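Local coordinates for protein nucleoporin NUP116 (Candida glabrata, PDB 3NF5) that forms part of the nuclear pore complex, probably as a structural constituent, and carries at its C terminus the domain that targets it to the pore, at residues Arg121-Tyr126 / Glu139-Ala144; Gln73-Leu78 / Tyr105-Ser110. One frame throughout, in Å; residues are numbered along the deposited sequence.

Interaction 1: residues Arg121-Tyr126 / Glu139-Ala144; sequences RIMERY and ESYDPA
Tyr126, near the start of helix 122-132, meets Tyr141, on 137-142, one of the two edge strands of the main sheet, in a T-shaped (edge-to-face) pair. The edge of Tyr126 is turned to the face of Tyr141, with ring centroids 5.2 Å apart and planes at 88°. Tyr126 CD2 lies 3.7 Å from Tyr141 CZ, and Tyr141 OH lies close to the Tyr126 ring plane. CG lies opposite the backbone N in both tyrosines (chi1 -173° in Tyr126, 175° in Tyr141), which sends both rings into the gap between helix and strand.

The apolar share falls to Met123, present as selenomethionine. Its bent chain folds over Pro143: CG touches Pro143 CB at 3.8 Å, and SE reaches Tyr141 OH at 4.0 Å.

Tyr141 OH is hydrogen-bonded to Cys104 O, and Asp142 OD1 accepts from Ala144 N (2.8 Å) in an Asx turn that leads on to Ala144. Pro143 O, buried without a hydrogen-bonding partner, meets Met123 CE at 3.3 Å, probably a weak C-H...O approach at most.

In this C-terminal domain, of the Nup98-type autopeptidase family by sequence, ring and selenomethionine packing thus joins helix to edge strand, while the Tyr141 hydroxyl ties the stack to the Cys104 loop.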
loop_
_atom_site.group_PDB
_atom_site.type_symbol
_atom_site.label_atom_id
_atom_site.label_comp_id
_atom_site.label_asym_id
_atom_site.label_seq_id
_atom_site.Cartn_x
_atom_site.Cartn_y
_atom_site.Cartn_z
ATOM N N ARG A 121 -27.218 -6.099 1.853
ATOM C CA ARG A 121 -27.429 -4.648 1.813
ATOM C C ARG A 121 -26.321 -3.837 2.521
ATOM O O ARG A 121 -26.241 -2.600 2.320
ATOM C CB ARG A 121 -28.752 -4.287 2.448
ATOM C CG ARG A 121 -29.980 -4.786 1.681
ATOM C CD ARG A 121 -31.184 -4.759 2.602
ATOM N NE ARG A 121 -32.293 -5.497 2.013
ATOM C CZ ARG A 121 -33.018 -5.049 1.001
ATOM N NH1 ARG A 121 -32.766 -3.857 0.465
ATOM N NH2 ARG A 121 -34.013 -5.800 0.541
ATOM N N ILE A 122 -25.524 -4.487 3.387
ATOM C CA ILE A 122 -24.385 -3.802 4.009
ATOM C C ILE A 122 -23.318 -3.384 2.992
ATOM O O ILE A 122 -22.546 -2.430 3.231
ATOM C CB ILE A 122 -23.733 -4.622 5.171
ATOM C CG1 ILE A 122 -22.901 -3.681 6.063
ATOM C CG2 ILE A 122 -22.977 -5.878 4.652
ATOM C CD1 ILE A 122 -22.674 -4.184 7.463
HETATM N N MSE A 123 -23.251 -4.094 1.878
HETATM C CA MSE A 123 -22.220 -3.808 0.882
HETATM C C MSE A 123 -22.253 -2.385 0.338
HETATM O O MSE A 123 -21.192 -1.709 0.269
HETATM C CB MSE A 123 -22.277 -4.831 -0.266
HETATM C CG MSE A 123 -21.802 -6.192 0.113
HETATM SE SE MSE A 123 -20.088 -6.204 1.136
HETATM C CE MSE A 123 -19.615 -8.011 0.665
ATOM N N GLU A 124 -23.458 -1.921 -0.030
ATOM C CA GLU A 124 -23.628 -0.562 -0.561
ATOM C C GLU A 124 -23.380 0.478 0.520
ATOM O O GLU A 124 -22.843 1.555 0.250
ATOM C CB GLU A 124 -25.021 -0.336 -1.189
ATOM N N ARG A 125 -23.764 0.163 1.761
ATOM C CA ARG A 125 -23.481 1.088 2.839
ATOM C C ARG A 125 -21.975 1.204 3.068
ATOM O O ARG A 125 -21.498 2.288 3.355
ATOM C CB ARG A 125 -24.244 0.697 4.148
ATOM C CG ARG A 125 -25.763 0.911 4.050
ATOM C CD ARG A 125 -26.461 0.815 5.440
ATOM N NE ARG A 125 -26.286 -0.489 6.055
ATOM C CZ ARG A 125 -27.053 -1.568 5.845
ATOM N NH1 ARG A 125 -28.093 -1.542 5.015
ATOM N NH2 ARG A 125 -26.765 -2.695 6.482
ATOM N N TYR A 126 -21.247 0.100 2.980
ATOM C CA TYR A 126 -19.799 0.090 3.138
ATOM C C TYR A 126 -19.103 0.912 1.999
ATOM O O TYR A 126 -18.161 1.653 2.271
ATOM C CB TYR A 126 -19.282 -1.366 3.143
ATOM C CG TYR A 126 -17.785 -1.545 3.472
ATOM C CD1 TYR A 126 -17.165 -0.808 4.476
ATOM C CD2 TYR A 126 -17.010 -2.451 2.762
ATOM C CE1 TYR A 126 -15.759 -0.993 4.772
ATOM C CE2 TYR A 126 -15.644 -2.644 3.040
ATOM C CZ TYR A 126 -15.025 -1.927 4.056
ATOM O OH TYR A 126 -13.684 -2.165 4.319
ATOM N N GLU A 139 -12.153 5.154 -6.172
ATOM C CA GLU A 139 -12.305 4.720 -7.554
ATOM C C GLU A 139 -13.273 3.529 -7.617
ATOM O O GLU A 139 -14.272 3.565 -8.358
ATOM C CB GLU A 139 -10.985 4.322 -8.245
ATOM C CG GLU A 139 -10.095 5.469 -8.630
ATOM C CD GLU A 139 -8.972 5.034 -9.641
ATOM O OE1 GLU A 139 -8.479 3.876 -9.533
ATOM O OE2 GLU A 139 -8.622 5.885 -10.541
ATOM N N SER A 140 -13.001 2.472 -6.889
ATOM C CA SER A 140 -13.879 1.302 -6.977
ATOM C C SER A 140 -13.870 0.410 -5.737
ATOM O O SER A 140 -12.905 0.430 -4.963
ATOM C CB SER A 140 -13.445 0.459 -8.151
ATOM O OG SER A 140 -12.172 -0.134 -7.910
ATOM N N TYR A 141 -14.940 -0.343 -5.554
ATOM C CA TYR A 141 -15.001 -1.380 -4.490
ATOM C C TYR A 141 -15.799 -2.560 -5.005
ATOM O O TYR A 141 -16.934 -2.349 -5.414
ATOM C CB TYR A 141 -15.689 -0.880 -3.242
ATOM C CG TYR A 141 -15.852 -2.003 -2.228
ATOM C CD1 TYR A 141 -14.743 -2.588 -1.650
ATOM C CD2 TYR A 141 -17.121 -2.475 -1.867
ATOM C CE1 TYR A 141 -14.872 -3.644 -0.738
ATOM C CE2 TYR A 141 -17.272 -3.481 -0.960
ATOM C CZ TYR A 141 -16.161 -4.103 -0.403
ATOM O OH TYR A 141 -16.306 -5.149 0.535
ATOM N N ASP A 142 -15.197 -3.749 -4.971
ATOM C CA ASP A 142 -15.796 -4.965 -5.452
ATOM C C ASP A 142 -16.179 -5.860 -4.253
ATOM O O ASP A 142 -15.313 -6.459 -3.594
ATOM C CB ASP A 142 -14.847 -5.690 -6.366
ATOM C CG ASP A 142 -15.440 -6.978 -6.916
ATOM O OD1 ASP A 142 -16.520 -7.391 -6.442
ATOM O OD2 ASP A 142 -14.833 -7.558 -7.829
ATOM N N PRO A 143 -17.485 -5.926 -3.954
ATOM C CA PRO A 143 -18.006 -6.726 -2.841
ATOM C C PRO A 143 -17.672 -8.222 -2.919
ATOM O O PRO A 143 -17.670 -8.930 -1.882
ATOM C CB PRO A 143 -19.525 -6.539 -2.954
ATOM C CG PRO A 143 -19.764 -5.531 -3.938
ATOM C CD PRO A 143 -18.558 -5.271 -4.714
ATOM N N ALA A 144 -17.451 -8.709 -4.129
ATOM C CA ALA A 144 -17.119 -10.104 -4.324
ATOM C C ALA A 144 -15.678 -10.461 -3.957
ATOM O O ALA A 144 -15.435 -11.496 -3.335
ATOM C CB ALA A 144 -17.407 -10.497 -5.741
#

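Interaction 2: residues Gln73-Leu78 / Tyr105-Ser110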
loop_
_atom_site.group_PDB
_atom_site.type_symbol
_atom_site.label_atom_id
_atom_site.label_comp_id
_atom_site.label_asym_id
_atom_site.label_seq_id
_atom_site.Cartn_x
_atom_site.Cartn_y
_atom_site.Cartn_z
ATOM N N GLN A 73 -1.427 -4.171 6.070
ATOM C CA GLN A 73 -1.916 -5.165 7.024
ATOM C C GLN A 73 -3.352 -5.487 6.635
ATOM O O GLN A 73 -3.887 -4.851 5.733
ATOM C CB GLN A 73 -1.954 -4.508 8.398
ATOM C CG GLN A 73 -0.629 -4.106 8.986
ATOM C CD GLN A 73 -0.829 -3.703 10.437
ATOM O OE1 GLN A 73 -1.445 -2.666 10.746
ATOM N NE2 GLN A 73 -0.382 -4.565 11.339
ATOM N N PRO A 74 -4.007 -6.410 7.353
ATOM C CA PRO A 74 -5.446 -6.601 7.116
ATOM C C PRO A 74 -6.275 -5.337 7.200
ATOM O O PRO A 74 -6.345 -4.704 8.270
ATOM C CB PRO A 74 -5.858 -7.604 8.246
ATOM C CG PRO A 74 -4.573 -8.350 8.586
ATOM C CD PRO A 74 -3.477 -7.320 8.420
HETATM N N MSE A 75 -6.917 -4.954 6.068
HETATM C CA MSE A 75 -7.764 -3.745 5.977
HETATM C C MSE A 75 -7.097 -2.484 6.528
HETATM O O MSE A 75 -7.726 -1.652 7.204
HETATM C CB MSE A 75 -9.113 -3.982 6.632
HETATM C CG MSE A 75 -9.714 -5.213 6.154
HETATM SE SE MSE A 75 -11.629 -5.347 6.633
HETATM C CE MSE A 75 -11.638 -7.188 6.501
ATOM N N SER A 76 -5.801 -2.350 6.227
ATOM C CA SER A 76 -5.008 -1.296 6.823
ATOM C C SER A 76 -3.811 -0.921 5.908
ATOM O O SER A 76 -3.022 -1.813 5.535
ATOM C CB SER A 76 -4.558 -1.728 8.239
ATOM O OG SER A 76 -3.830 -0.670 8.884
ATOM N N VAL A 77 -3.732 0.380 5.555
ATOM C CA VAL A 77 -2.545 1.008 4.932
ATOM C C VAL A 77 -1.888 2.027 5.863
ATOM O O VAL A 77 -2.526 3.007 6.264
ATOM C CB VAL A 77 -2.948 1.749 3.642
ATOM C CG1 VAL A 77 -1.673 2.052 2.758
ATOM C CG2 VAL A 77 -3.944 0.987 2.926
ATOM N N LEU A 78 -0.620 1.786 6.210
ATOM C CA LEU A 78 0.157 2.620 7.115
ATOM C C LEU A 78 1.364 3.155 6.351
ATOM O O LEU A 78 2.252 2.393 5.956
ATOM C CB LEU A 78 0.651 1.774 8.258
ATOM C CG LEU A 78 -0.427 1.000 9.077
ATOM C CD1 LEU A 78 0.229 0.112 10.172
ATOM C CD2 LEU A 78 -1.593 1.900 9.648
ATOM N N TYR A 105 -13.918 -6.193 3.742
ATOM C CA TYR A 105 -15.347 -6.625 3.838
ATOM C C TYR A 105 -15.870 -6.082 5.140
ATOM O O TYR A 105 -15.113 -6.066 6.103
ATOM C CB TYR A 105 -15.428 -8.133 3.908
ATOM C CG TYR A 105 -15.035 -8.903 2.683
ATOM C CD1 TYR A 105 -15.853 -8.930 1.573
ATOM C CD2 TYR A 105 -13.845 -9.641 2.650
ATOM C CE1 TYR A 105 -15.490 -9.669 0.445
ATOM C CE2 TYR A 105 -13.475 -10.361 1.541
ATOM C CZ TYR A 105 -14.289 -10.382 0.437
ATOM O OH TYR A 105 -13.910 -11.127 -0.663
ATOM N N PRO A 106 -17.143 -5.628 5.179
ATOM C CA PRO A 106 -17.727 -5.250 6.449
ATOM C C PRO A 106 -17.711 -6.466 7.326
ATOM O O PRO A 106 -17.659 -7.598 6.817
ATOM C CB PRO A 106 -19.179 -4.890 6.078
ATOM C CG PRO A 106 -19.201 -4.826 4.596
ATOM C CD PRO A 106 -18.180 -5.753 4.149
ATOM N N LEU A 107 -17.765 -6.224 8.624
ATOM C CA LEU A 107 -17.744 -7.295 9.603
ATOM C C LEU A 107 -19.096 -7.373 10.321
ATOM O O LEU A 107 -19.724 -6.337 10.620
ATOM C CB LEU A 107 -16.607 -7.068 10.628
ATOM C CG LEU A 107 -15.245 -6.655 10.028
ATOM C CD1 LEU A 107 -14.289 -6.271 11.133
ATOM C CD2 LEU A 107 -14.641 -7.766 9.117
ATOM N N ASP A 108 -19.521 -8.608 10.580
ATOM C CA ASP A 108 -20.618 -8.902 11.553
ATOM C C ASP A 108 -20.283 -8.262 12.895
ATOM O O ASP A 108 -19.249 -8.562 13.477
ATOM C CB ASP A 108 -20.788 -10.411 11.749
ATOM N N LYS A 109 -21.156 -7.377 13.368
ATOM C CA LYS A 109 -20.887 -6.593 14.573
ATOM C C LYS A 109 -20.811 -7.416 15.865
ATOM O O LYS A 109 -20.334 -6.891 16.873
ATOM C CB LYS A 109 -21.921 -5.464 14.746
ATOM C CG LYS A 109 -21.399 -4.294 15.595
ATOM C CD LYS A 109 -22.377 -3.098 15.640
ATOM C CE LYS A 109 -23.721 -3.489 16.216
ATOM N NZ LYS A 109 -24.379 -2.327 16.871
ATOM N N SER A 110 -21.251 -8.681 15.815
ATOM C CA SER A 110 -21.184 -9.609 16.949
ATOM C C SER A 110 -19.910 -10.437 16.948
ATOM O O SER A 110 -19.199 -10.489 17.949
ATOM C CB SER A 110 -22.388 -10.566 16.954
ATOM O OG SER A 110 -23.428 -10.028 17.752
#
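Met75, a selenomethionine, reaches from the hairpin turn to the backbone of Tyr105, laying its selenium and terminal methyl against the peptide atoms of that residue. With the chain straight beyond CG (chi2 -166°), SE and CE are carried across to the loop, whose nearest CA, that of Tyr105, is 8.4 Å from the CA of Met75. SE stops 3.6 Å from Tyr105 O. That oxygen sits roughly on the continuation of the CG-SE bond, the CG-SE...O angle being about 156°, a direction that suits weak electron donation to selenium, although the separation is no shorter than ordinary van der Waals contact.

CE turns off this line and comes 3.7 Å from Tyr105 N, an amide buried here without a partner in the model. The methyl therefore covers a polar group that it cannot satisfy. From another direction Leu107 offers its CD2 branch, 4.0 Å from Met75 CE, and this is the apolar part of the contact. The Tyr105 hydroxyl is hydrogen-bonded to Ala144 O, its ring lying by Pro114 and Lys116.

At the turn itself, Gln73 N to Ser76 O (2.9 Å) and Ser76 N to Gln73 O (3.2 Å) close a two-residue beta hairpin. Met75 holds its second position in a left-handed backbone conformation, with its CB directed at the loop.

The hairpin pairs strands 70-73 and 76-79, and Val77 rests on Ile99 and Cys101 of strand 97-101 in the main antiparallel sheet. On the loop side, Pro106 packs on Ile122, Met123 and Tyr126 of helix 122-132. The hairpin tip thereby meets, through Met75, the loop that connects strand 97-101 to the helix.

How the interactions relate
From the N terminus, the chain reaches the turn of hairpin 70-79 first, passes through strand 97-101 and returns in the following loop, where interaction 2 closes across 26 intervening residues. Further on, helix 122-132 begins; interaction 1 closes a shorter excursion of 12 residues, bringing the edge strand 137-142 back to that helix. The two closures follow in series, neither nested nor crossed, with centres about 13 Å apart. Loop 105-110 joins them directly: Pro143 O of interaction 1 lies against the ring of Tyr105, 3.3 Å from its CE1. Together they link small hairpin, long loop, helix and main sheet in one continuous series.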